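Putative acyl-CoA thioester hydrolase YbhC (Escherichia coli K-12, PDB 3GRH) is an outer-membrane lipoprotein of the pectinesterase family, a putative thioesterase that neither binds pectin nor shows pectinesterase activity. Local coordinates at residues Q118-Y122 / V161-Y167; Y175-C180 / F196-N200. One frame throughout, in Å; residues are numbered along the deposited sequence.

From the N terminus, the chain first lays down strand 115-123 of the beta-helix, then continues through strands 130-134 and 142-146 of the same beta-helix before departing into helix 154-161; contact 1 closes this excursion when the loop 161-167 returns to Gln118-Tyr122. The chain next forms helix 174-181 and, after 15 intervening residues, enters strand 196-198, where contact 2 closes a second, shorter loop. The two loops follow in series, neither enclosing the other, with centres about 11 Å apart. They join directly: strands 115-123 and 196-198 are neighbours, with Trp197 N 2.9 Å from Val121 O, and Tyr167 packs on Tyr177. Together they tie helices 154-161 and 174-181 to adjacent beta-helix strands.

Contact 1 (Q118-Y122 / V161-Y167); sequences QGTVY and VNPRGKY
The ammonium group of Lys166 is gripped by three oxygens: NZ donates to Thr120 O at 2.8 Å, to water 1 and to water 2. The carbonyl bond lies in the carbonyl plane, on a lone pair, with a C=O...N angle of 131°. Lys166 reaches it with a fully extended chain, CG lying opposite the backbone N (chi1 -174°). Water 2 also accepts from Thr120 N and donates to Val161 O at 2.7 Å, so it bridges the two backbones; water 1 adds a weak link to Gln118 O. A CB on Gly119 would run into Lys166 NZ, and its backbone angles call for glycine in any case.

Beside the lysine, Thr120 OG1 donates to Tyr167 OH over 2.8 Å, meeting the phenol in its plane at the ring edge. The same Tyr167 OH bonds to Gln93 of helix 92-100, whose OE1 also takes the backbone N-H of Tyr122. Tyr167 OH stands over one face of the Tyr122 ring toward its rim; the rings are inclined by 26° and strongly offset, meeting mainly where Tyr122 CD2 lies 3.8 Å from Tyr167 CE1. Val161 also packs against Thr120, its CG1 3.8 Å from Thr120 OG1. Replacing Tyr167 with a phenylalanine would probably leave Thr120 OG1 and Gln93 without their shared hydroxyl partner. Tyr167 N donates to Asn162 OD1 and Asn162 ND2 returns a bond to Tyr167 O, so the Asn162 side-chain amide closes the turn 162-167 on the backbone of Tyr167. Away from the annotated sites, this polar, water-bridged contact lays the loop after helix 154-161 against a strand of the right-handed parallel beta-helix characteristic of the pectinesterase family.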
ATOM      1  N   GLN A 118       1.928  19.597  -8.792  1.00 12.95           N
ATOM      2  CA  GLN A 118       0.722  18.992  -9.392  1.00 12.85           C
ATOM      3  C   GLN A 118       1.156  18.148 -10.609  1.00 13.25           C
ATOM      4  O   GLN A 118       1.867  18.597 -11.490  1.00 16.20           O
ATOM      5  CB  GLN A 118      -0.304  20.066  -9.820  1.00 14.46           C
ATOM      6  CG  GLN A 118      -1.616  19.454 -10.424  1.00 15.85           C
ATOM      7  CD  GLN A 118      -2.564  20.418 -11.159  1.00 21.37           C
ATOM      8  OE1 GLN A 118      -2.151  21.243 -12.009  1.00 33.19           O
ATOM      9  NE2 GLN A 118      -3.847  20.285 -10.877  1.00 27.04           N
ATOM     10  N   GLY A 119       0.712  16.903 -10.661  1.00  9.84           N
ATOM     11  CA  GLY A 119       0.902  16.062 -11.813  1.00  9.53           C
ATOM     12  C   GLY A 119       1.345  14.678 -11.400  1.00  9.33           C
ATOM     13  O   GLY A 119       1.845  14.453 -10.291  1.00 10.79           O
ATOM     14  N   THR A 120       1.198  13.747 -12.329  1.00  8.80           N
ATOM     15  CA  THR A 120       1.632  12.406 -12.115  1.00  7.98           C
ATOM     16  C   THR A 120       3.139  12.298 -12.000  1.00  8.24           C
ATOM     17  O   THR A 120       3.884  13.107 -12.573  1.00  8.96           O
ATOM     18  CB  THR A 120       1.142  11.510 -13.259  1.00  8.73           C
ATOM     19  OG1 THR A 120       1.551  12.074 -14.500  1.00  9.43           O
ATOM     20  CG2 THR A 120      -0.372  11.264 -13.226  1.00 13.19           C
ATOM     21  N   VAL A 121       3.603  11.204 -11.362  1.00  7.16           N
ATOM     22  CA  VAL A 121       5.049  10.871 -11.349  1.00  8.01           C
ATOM     23  C   VAL A 121       5.029   9.382 -11.646  1.00  9.46           C
ATOM     24  O   VAL A 121       4.513   8.575 -10.866  1.00  9.38           O
ATOM     25  CB  VAL A 121       5.665  11.101 -10.002  1.00  9.32           C
ATOM     26  CG1 VAL A 121       7.112  10.627  -9.988  1.00  9.24           C
ATOM     27  CG2 VAL A 121       5.594  12.565  -9.589  1.00  9.53           C
ATOM     28  N   TYR A 122       5.606   9.014 -12.765  1.00  7.98           N
ATOM     29  CA  TYR A 122       5.736   7.607 -13.174  1.00  7.89           C
ATOM     30  C   TYR A 122       7.217   7.266 -13.136  1.00  8.75           C
ATOM     31  O   TYR A 122       8.061   7.939 -13.759  1.00  9.83           O
ATOM     32  CB  TYR A 122       5.247   7.442 -14.570  1.00  7.61           C
ATOM     33  CG  TYR A 122       3.750   7.468 -14.806  1.00  8.85           C
ATOM     34  CD1 TYR A 122       2.834   7.676 -13.763  1.00  7.82           C
ATOM     35  CD2 TYR A 122       3.279   7.394 -16.080  1.00 10.70           C
ATOM     36  CE1 TYR A 122       1.490   7.754 -13.996  1.00  9.73           C
ATOM     37  CE2 TYR A 122       1.947   7.492 -16.303  1.00 12.29           C
ATOM     38  CZ  TYR A 122       1.082   7.618 -15.275  1.00 10.50           C
ATOM     39  OH  TYR A 122      -0.309   7.677 -15.536  1.00 15.18           O
ATOM     40  N   VAL A 161      -3.465  14.051 -17.302  1.00 11.79           N
ATOM     41  CA  VAL A 161      -2.152  13.403 -17.056  1.00 12.82           C
ATOM     42  C   VAL A 161      -1.036  13.912 -17.967  1.00 12.91           C
ATOM     43  O   VAL A 161       0.113  14.072 -17.499  1.00 13.67           O
ATOM     44  CB  VAL A 161      -2.309  11.885 -17.230  1.00 11.87           C
ATOM     45  CG1 VAL A 161      -0.983  11.169 -17.205  1.00 13.83           C
ATOM     46  CG2 VAL A 161      -3.168  11.366 -16.043  1.00 15.59           C
ATOM     47  N   ASN A 162      -1.390  14.251 -19.203  1.00 13.30           N
ATOM     48  CA  ASN A 162      -0.396  14.627 -20.220  1.00 14.41           C
ATOM     49  C   ASN A 162      -0.547  15.911 -20.915  1.00 18.88           C
ATOM     50  O   ASN A 162      -0.769  15.937 -22.113  1.00 17.61           O
ATOM     51  CB  ASN A 162      -0.306  13.477 -21.184  1.00 14.69           C
ATOM     52  CG  ASN A 162       0.894  13.573 -22.104  1.00 16.05           C
ATOM     53  OD1 ASN A 162       1.895  14.164 -21.751  1.00 18.48           O
ATOM     54  ND2 ASN A 162       0.822  12.894 -23.240  1.00 17.10           N
ATOM     55  N   PRO A 163      -0.355  17.018 -20.180  1.00 21.59           N
ATOM     56  CA  PRO A 163      -0.218  18.316 -20.787  1.00 24.44           C
ATOM     57  C   PRO A 163       1.162  18.584 -21.362  1.00 24.77           C
ATOM     58  O   PRO A 163       2.176  18.203 -20.758  1.00 24.76           O
ATOM     59  CB  PRO A 163      -0.556  19.270 -19.620  1.00 24.49           C
ATOM     60  CG  PRO A 163      -1.136  18.403 -18.558  1.00 25.56           C
ATOM     61  CD  PRO A 163      -0.355  17.125 -18.708  1.00 23.19           C
ATOM     62  N   ARG A 164       1.203  19.218 -22.529  1.00 24.45           N
ATOM     63  CA  ARG A 164       2.434  19.756 -23.092  1.00 25.86           C
ATOM     64  C   ARG A 164       3.540  18.726 -23.330  1.00 24.97           C
ATOM     65  O   ARG A 164       4.725  19.032 -23.213  1.00 25.20           O
ATOM     66  CB  ARG A 164       2.916  20.919 -22.207  1.00 26.61           C
ATOM     67  CG  ARG A 164       1.761  21.916 -21.855  1.00 29.69           C
ATOM     68  CD  ARG A 164       2.118  22.931 -20.747  1.00 31.29           C
ATOM     69  NE  ARG A 164       1.438  22.657 -19.468  1.00 34.46           N
ATOM     70  CZ  ARG A 164       1.875  21.827 -18.519  1.00 38.16           C
ATOM     71  NH1 ARG A 164       2.998  21.136 -18.682  1.00 41.19           N
ATOM     72  NH2 ARG A 164       1.178  21.671 -17.392  1.00 39.14           N
ATOM     73  N   GLY A 165       3.148  17.507 -23.684  1.00 24.56           N
ATOM     74  CA  GLY A 165       4.122  16.469 -24.040  1.00 23.78           C
ATOM     75  C   GLY A 165       4.964  15.953 -22.903  1.00 21.63           C
ATOM     76  O   GLY A 165       6.092  15.547 -23.104  1.00 21.56           O
ATOM     77  N   LYS A 166       4.391  15.956 -21.713  1.00 19.84           N
ATOM     78  CA  LYS A 166       5.010  15.349 -20.567  1.00 18.45           C
ATOM     79  C   LYS A 166       5.441  13.913 -20.852  1.00 17.90           C
ATOM     80  O   LYS A 166       6.529  13.481 -20.452  1.00 19.79           O
ATOM     81  CB  LYS A 166       4.001  15.359 -19.423  1.00 17.90           C
ATOM     82  CG  LYS A 166       4.561  14.894 -18.166  1.00 17.09           C
ATOM     83  CD  LYS A 166       3.590  15.110 -17.030  1.00 17.06           C
ATOM     84  CE  LYS A 166       4.184  14.613 -15.692  1.00 15.58           C
ATOM     85  NZ  LYS A 166       3.306  15.079 -14.517  1.00 13.58           N
ATOM     86  N   TYR A 167       4.560  13.163 -21.494  1.00 16.20           N
ATOM     87  CA  TYR A 167       4.811  11.784 -21.893  1.00 16.06           C
ATOM     88  C   TYR A 167       4.718  11.739 -23.397  1.00 15.49           C
ATOM     89  O   TYR A 167       3.747  12.167 -24.014  1.00 16.65           O
ATOM     90  CB  TYR A 167       3.789  10.806 -21.257  1.00 15.46           C
ATOM     91  CG  TYR A 167       3.795  10.868 -19.770  1.00 12.79           C
ATOM     92  CD1 TYR A 167       4.809  10.280 -19.029  1.00 12.99           C
ATOM     93  CD2 TYR A 167       2.771  11.505 -19.074  1.00 14.78           C
ATOM     94  CE1 TYR A 167       4.852  10.404 -17.696  1.00 13.65           C
ATOM     95  CE2 TYR A 167       2.770  11.583 -17.730  1.00 14.96           C
ATOM     96  CZ  TYR A 167       3.812  11.022 -17.007  1.00 14.89           C
ATOM     97  OH  TYR A 167       3.878  11.138 -15.648  1.00 15.85           O
TER
HETATM   98  O   HOH W   1       3.948  17.722 -13.946  1.00 28.15           O
HETATM   99  O   HOH W   2       0.570  14.986 -14.983  1.00 17.92           O

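Contact 2 (Y175-C180 / F196-N200); sequences YMYDSC and FWSQN
A methyl group sits almost squarely on an indole: Met176 CE lies 3.4 Å from the centroid of the five-membered ring of Trp197, 12° off its normal, a close CH-pi contact. It joins helix 174-181 to strand 196-198 of the parallel beta-helix, the helix axis crossing the strand at 114°. Met176 points its CB toward the strand, and the bend at its last torsion turns CE back over the ring. Met176 SD is set above the six-membered ring at 5.0 Å from the centroid, a more distant Met-aromatic contact. CE also comes to 3.3 Å from Trp197 O, so ring and carbonyl of the same tryptophan both line the methyl.

The far end of the indole runs up to the next helical turn. Ser179 OG approaches Trp197 CH2 near the ring plane while donating to Met176 O, and Cys180 SG meets Trp197 CZ3 obliquely at 3.8 Å. That sulfur is tied to Cys192 in the disulfide, which links the helix to the loop leading into the strand. At the indole's other end, Trp197 NE1 donates to Asp231, whose carboxylate oxygen OD2 also receives Gln199 NE2; Asp231 thereby holds the indole and the glutamine amide together. Gly255 O takes a second bond from Gln199 NE2, helping to fix the amide's rotation. The opposite amide atom, Gln199 OE1, lies at the edge of the Tyr175 ring and accepts a bond from Tyr175 OH over 2.7 Å, the donor tilted 21° from the carbonyl plane.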
ATOM      1  N   TYR A 175       6.092   3.598 -21.792  1.00 15.80           N
ATOM      2  CA  TYR A 175       5.394   2.328 -21.816  1.00 15.66           C
ATOM      3  C   TYR A 175       4.262   2.322 -20.785  1.00 15.23           C
ATOM      4  O   TYR A 175       3.224   1.662 -20.979  1.00 16.62           O
ATOM      5  CB  TYR A 175       6.364   1.178 -21.640  1.00 16.19           C
ATOM      6  CG  TYR A 175       6.834   0.938 -20.245  1.00 17.14           C
ATOM      7  CD1 TYR A 175       6.190   0.026 -19.433  1.00 17.65           C
ATOM      8  CD2 TYR A 175       7.986   1.537 -19.777  1.00 18.86           C
ATOM      9  CE1 TYR A 175       6.600  -0.162 -18.131  1.00 17.07           C
ATOM     10  CE2 TYR A 175       8.456   1.310 -18.470  1.00 19.88           C
ATOM     11  CZ  TYR A 175       7.771   0.450 -17.646  1.00 17.68           C
ATOM     12  OH  TYR A 175       8.229   0.257 -16.365  1.00 14.69           O
ATOM     13  N   MET A 176       4.493   3.003 -19.657  1.00 15.97           N
ATOM     14  CA  MET A 176       3.498   3.126 -18.557  1.00 14.21           C
ATOM     15  C   MET A 176       2.294   3.962 -19.012  1.00 15.00           C
ATOM     16  O   MET A 176       1.135   3.520 -18.965  1.00 15.55           O
ATOM     17  CB  MET A 176       4.154   3.744 -17.329  1.00 14.39           C
ATOM     18  CG  MET A 176       5.176   2.813 -16.730  1.00 13.66           C
ATOM     19  SD  MET A 176       6.231   3.485 -15.438  1.00 14.96           S
ATOM     20  CE  MET A 176       5.075   3.527 -14.078  1.00 13.53           C
ATOM     21  N   TYR A 177       2.569   5.154 -19.530  1.00 15.21           N
ATOM     22  CA  TYR A 177       1.545   6.041 -20.001  1.00 14.77           C
ATOM     23  C   TYR A 177       0.776   5.395 -21.108  1.00 14.70           C
ATOM     24  O   TYR A 177      -0.448   5.459 -21.106  1.00 16.21           O
ATOM     25  CB  TYR A 177       2.156   7.322 -20.469  1.00 15.26           C
ATOM     26  CG  TYR A 177       1.149   8.266 -21.032  1.00 14.79           C
ATOM     27  CD1 TYR A 177       0.319   8.987 -20.156  1.00 16.02           C
ATOM     28  CD2 TYR A 177       0.966   8.395 -22.383  1.00 14.14           C
ATOM     29  CE1 TYR A 177      -0.644   9.828 -20.646  1.00 17.22           C
ATOM     30  CE2 TYR A 177       0.036   9.240 -22.867  1.00 17.37           C
ATOM     31  CZ  TYR A 177      -0.759   9.965 -21.997  1.00 15.99           C
ATOM     32  OH  TYR A 177      -1.727  10.806 -22.604  1.00 19.20           O
ATOM     33  N   ASP A 178       1.476   4.773 -22.045  1.00 15.52           N
ATOM     34  CA  ASP A 178       0.827   4.198 -23.254  1.00 16.51           C
ATOM     35  C   ASP A 178      -0.103   3.047 -22.924  1.00 17.99           C
ATOM     36  O   ASP A 178      -1.132   2.878 -23.547  1.00 20.38           O
ATOM     37  CB  ASP A 178       1.891   3.723 -24.214  1.00 17.48           C
ATOM     38  CG  ASP A 178       1.393   3.484 -25.602  1.00 19.77           C
ATOM     39  OD1 ASP A 178       0.464   4.172 -26.084  1.00 24.34           O
ATOM     40  OD2 ASP A 178       2.002   2.580 -26.203  1.00 23.51           O
ATOM     41  N   SER A 179       0.215   2.276 -21.906  1.00 18.94           N
ATOM     42  CA  SER A 179      -0.684   1.191 -21.474  1.00 20.91           C
ATOM     43  C   SER A 179      -2.046   1.669 -20.999  1.00 22.82           C
ATOM     44  O   SER A 179      -3.061   0.935 -21.062  1.00 25.24           O
ATOM     45  CB  SER A 179      -0.036   0.314 -20.377  1.00 20.73           C
ATOM     46  OG  SER A 179       0.101   0.982 -19.123  1.00 24.72           O
ATOM     47  N   CYS A 180      -2.109   2.905 -20.563  1.00 22.83           N
ATOM     48  CA  CYS A 180      -3.360   3.484 -20.109  1.00 22.96           C
ATOM     49  C   CYS A 180      -4.043   4.277 -21.232  1.00 22.46           C
ATOM     50  O   CYS A 180      -5.259   4.271 -21.368  1.00 24.51           O
ATOM     51  CB  CYS A 180      -3.054   4.427 -18.994  1.00 21.54           C
ATOM     52  SG  CYS A 180      -2.270   3.629 -17.545  1.00 26.10           S
ATOM     53  N   PHE A 196       1.085   8.674  -8.337  1.00  8.28           N
ATOM     54  CA  PHE A 196       2.473   8.248  -8.286  1.00  6.74           C
ATOM     55  C   PHE A 196       2.440   6.766  -8.564  1.00  6.53           C
ATOM     56  O   PHE A 196       1.844   6.010  -7.817  1.00  7.82           O
ATOM     57  CB  PHE A 196       3.065   8.538  -6.888  1.00  7.48           C
ATOM     58  CG  PHE A 196       4.504   8.487  -6.810  1.00  8.36           C
ATOM     59  CD1 PHE A 196       5.267   9.651  -6.626  1.00 12.28           C
ATOM     60  CD2 PHE A 196       5.164   7.336  -6.967  1.00  9.73           C
ATOM     61  CE1 PHE A 196       6.610   9.591  -6.556  1.00 13.55           C
ATOM     62  CE2 PHE A 196       6.600   7.291  -6.953  1.00 10.11           C
ATOM     63  CZ  PHE A 196       7.274   8.450  -6.739  1.00  8.84           C
ATOM     64  N   TRP A 197       3.082   6.356  -9.653  1.00  5.52           N
ATOM     65  CA  TRP A 197       3.131   4.936 -10.046  1.00  5.26           C
ATOM     66  C   TRP A 197       4.542   4.573 -10.346  1.00  5.88           C
ATOM     67  O   TRP A 197       5.192   5.157 -11.170  1.00  8.19           O
ATOM     68  CB  TRP A 197       2.306   4.743 -11.282  1.00  6.64           C
ATOM     69  CG  TRP A 197       2.310   3.410 -11.923  1.00  7.39           C
ATOM     70  CD1 TRP A 197       2.744   2.236 -11.393  1.00  7.59           C
ATOM     71  CD2 TRP A 197       1.794   3.079 -13.232  1.00  8.26           C
ATOM     72  NE1 TRP A 197       2.582   1.228 -12.303  1.00  8.13           N
ATOM     73  CE2 TRP A 197       2.056   1.732 -13.448  1.00 11.04           C
ATOM     74  CE3 TRP A 197       1.285   3.838 -14.287  1.00 12.54           C
ATOM     75  CZ2 TRP A 197       1.723   1.090 -14.626  1.00 12.06           C
ATOM     76  CZ3 TRP A 197       0.895   3.192 -15.411  1.00  9.08           C
ATOM     77  CH2 TRP A 197       1.133   1.859 -15.596  1.00 10.57           C
ATOM     78  N   SER A 198       5.026   3.632  -9.565  1.00  5.77           N
ATOM     79  CA  SER A 198       6.389   3.107  -9.745  1.00  5.93           C
ATOM     80  C   SER A 198       6.424   1.659 -10.103  1.00  8.00           C
ATOM     81  O   SER A 198       5.705   0.889  -9.515  1.00  6.78           O
ATOM     82  CB  SER A 198       7.152   3.292  -8.483  1.00  8.67           C
ATOM     83  OG  SER A 198       8.481   2.773  -8.566  1.00  8.27           O
ATOM     84  N   GLN A 199       7.277   1.332 -11.094  1.00  7.10           N
ATOM     85  CA  GLN A 199       7.680  -0.039 -11.321  1.00  7.69           C
ATOM     86  C   GLN A 199       9.142  -0.245 -10.990  1.00  7.84           C
ATOM     87  O   GLN A 199       9.745  -1.279 -11.328  1.00 10.52           O
ATOM     88  CB  GLN A 199       7.453  -0.424 -12.759  1.00  8.30           C
ATOM     89  CG  GLN A 199       6.017  -0.251 -13.164  1.00 11.50           C
ATOM     90  CD  GLN A 199       5.676  -1.208 -14.207  1.00 15.73           C
ATOM     91  OE1 GLN A 199       6.441  -1.393 -15.173  1.00 16.47           O
ATOM     92  NE2 GLN A 199       4.598  -1.952 -13.979  1.00 15.34           N
ATOM     93  N   ASN A 200       9.790   0.727 -10.387  1.00  7.75           N
ATOM     94  CA  ASN A 200      11.241   0.666 -10.110  1.00  6.71           C
ATOM     95  C   ASN A 200      11.511  -0.266  -8.915  1.00  7.72           C
ATOM     96  O   ASN A 200      11.039  -0.060  -7.785  1.00  7.29           O
ATOM     97  CB  ASN A 200      11.660   2.110  -9.754  1.00  7.70           C
ATOM     98  CG  ASN A 200      13.107   2.313  -9.582  1.00 10.02           C
ATOM     99  OD1 ASN A 200      13.598   2.635  -8.461  1.00 11.41           O
ATOM    100  ND2 ASN A 200      13.855   2.073 -10.637  1.00 11.23           N
TER